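PDB 6HHN: L-rhamnose mutarotase from Formosa agariphila, which catalyses the anomeric conversion of alpha- to beta-L-rhamnose, a step in the breakdown of the green-algal polysaccharide ulvan. Local coordinates for residues Leu15-Lys20 against Pro103-Leu108. Numbering follows the deposited sequence.
Sequences LAFKMK and PVSIPL
Lys-18 and Ile-106 pair in an antiparallel beta ladder that joins the first strand of the dimeric alpha+beta barrel fold, 13-20, to its last, 106-114. Both bonds of the pair are nearly straight: Lys-18 N reaches Ile-106 O at 2.8 Å, and Ile-106 N meets Lys-18 O at 2.9 Å in the carbonyl plane. Leu-108 N also donates to Ala-16 O, at 3.0 Å from above the carbonyl plane, and a water bridges the other side of this pair, between Ala-16 N and Leu-108 O; a second water lies between Lys-20 N, from which it accepts, and Val-104 O. On the face with Ala-16 and Lys-18, Leu-108 lays CD1 against the Phe-17 backbone, 3.8 Å from its C atom, and Phe-55 of the second subunit packs on Ala-16. The opposite face carries Phe-17 and Pro-107 and turns toward the predicted rhamnose pocket: Phe-17 lies near Tyr-52, and Pro-103 near Trp-88, both probable substrate binders. There Met-19 and Pro-103 run side by side, SD 4.0 Å from Pro-103 CB, with the sulfur at the edge of the Phe-17 ring, in its plane. With chi1 at 49°, Phe-17 holds its ring between its own N and C atoms, and Ser-105 OG approaches CD2 obliquely, at 3.4 Å.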
# COMPACT_ATOMS: atom_id res chain seq x y z
N LEU A 15 -8.44 2.91 2.21
CA LEU A 15 -8.65 1.67 1.50
C LEU A 15 -7.36 1.26 0.80
O LEU A 15 -6.64 2.11 0.26
CB LEU A 15 -9.72 1.83 0.41
CG LEU A 15 -11.17 1.97 0.84
CD1 LEU A 15 -12.00 1.91 -0.44
CD2 LEU A 15 -11.57 0.92 1.84
N ALA A 16 -7.07 -0.03 0.80
CA ALA A 16 -5.94 -0.54 0.04
C ALA A 16 -6.35 -1.82 -0.67
O ALA A 16 -7.17 -2.60 -0.16
CB ALA A 16 -4.75 -0.83 0.96
N PHE A 17 -5.72 -2.04 -1.83
CA PHE A 17 -6.04 -3.23 -2.61
C PHE A 17 -4.87 -3.59 -3.50
O PHE A 17 -4.02 -2.76 -3.82
CB PHE A 17 -7.34 -3.08 -3.41
CG PHE A 17 -7.47 -1.80 -4.22
CD1 PHE A 17 -7.90 -0.63 -3.62
CD2 PHE A 17 -7.17 -1.78 -5.57
CE1 PHE A 17 -8.03 0.54 -4.36
CE2 PHE A 17 -7.31 -0.61 -6.31
CZ PHE A 17 -7.74 0.54 -5.70
N LYS A 18 -4.85 -4.85 -3.92
CA LYS A 18 -3.79 -5.43 -4.73
C LYS A 18 -4.34 -5.77 -6.11
O LYS A 18 -5.41 -6.38 -6.22
CB LYS A 18 -3.28 -6.69 -4.03
CG LYS A 18 -2.34 -7.56 -4.81
CD LYS A 18 -1.95 -8.84 -4.04
CE LYS A 18 -1.33 -9.84 -4.99
NZ LYS A 18 -0.93 -11.09 -4.34
N MET A 19 -3.60 -5.38 -7.14
CA MET A 19 -3.92 -5.70 -8.53
C MET A 19 -2.71 -6.36 -9.17
O MET A 19 -1.64 -6.43 -8.57
CB MET A 19 -4.33 -4.45 -9.31
CG MET A 19 -5.63 -3.85 -8.80
SD MET A 19 -6.09 -2.31 -9.59
CE MET A 19 -4.85 -1.21 -8.88
N LYS A 20 -2.89 -6.85 -10.40
CA LYS A 20 -1.87 -7.62 -11.08
C LYS A 20 -1.66 -7.04 -12.47
O LYS A 20 -2.62 -6.90 -13.24
CB LYS A 20 -2.23 -9.11 -11.19
CG LYS A 20 -2.36 -9.91 -9.87
CD LYS A 20 -1.04 -9.99 -9.10
CE LYS A 20 0.04 -10.72 -9.88
NZ LYS A 20 1.27 -10.94 -9.04
N PRO A 103 -10.23 -4.64 -13.51
CA PRO A 103 -9.06 -5.34 -12.99
C PRO A 103 -9.42 -6.26 -11.85
O PRO A 103 -10.28 -5.95 -11.02
CB PRO A 103 -8.14 -4.21 -12.50
CG PRO A 103 -8.97 -3.02 -12.41
CD PRO A 103 -10.12 -3.17 -13.37
N VAL A 104 -8.80 -7.44 -11.84
CA VAL A 104 -8.81 -8.27 -10.64
C VAL A 104 -8.26 -7.45 -9.49
O VAL A 104 -7.26 -6.74 -9.63
CB VAL A 104 -7.98 -9.54 -10.89
CG1 VAL A 104 -7.85 -10.34 -9.62
CG2 VAL A 104 -8.63 -10.38 -12.00
N SER A 105 -8.92 -7.54 -8.34
CA SER A 105 -8.57 -6.70 -7.20
C SER A 105 -8.79 -7.49 -5.92
O SER A 105 -9.87 -8.04 -5.72
CB SER A 105 -9.48 -5.47 -7.20
OG SER A 105 -9.08 -4.52 -6.25
N ILE A 106 -7.77 -7.54 -5.07
CA ILE A 106 -7.80 -8.26 -3.79
C ILE A 106 -7.76 -7.22 -2.68
O ILE A 106 -6.78 -6.47 -2.59
CB ILE A 106 -6.60 -9.21 -3.68
CG1 ILE A 106 -6.56 -10.21 -4.84
CG2 ILE A 106 -6.59 -9.91 -2.32
CD1 ILE A 106 -7.51 -11.33 -4.69
N PRO A 107 -8.77 -7.12 -1.82
CA PRO A 107 -8.72 -6.09 -0.78
C PRO A 107 -7.70 -6.45 0.30
O PRO A 107 -7.47 -7.62 0.60
CB PRO A 107 -10.14 -6.08 -0.21
CG PRO A 107 -10.65 -7.47 -0.48
CD PRO A 107 -10.03 -7.88 -1.79
N LEU A 108 -7.10 -5.42 0.89
CA LEU A 108 -6.12 -5.57 1.96
C LEU A 108 -6.64 -4.90 3.22
O LEU A 108 -7.03 -3.73 3.19
CB LEU A 108 -4.80 -4.95 1.53
CG LEU A 108 -4.23 -5.46 0.20
CD1 LEU A 108 -3.06 -4.61 -0.27
CD2 LEU A 108 -3.82 -6.89 0.34
O HOH W 1 -8.53 -1.65 2.82
O HOH W 2 -5.44 -6.61 -11.68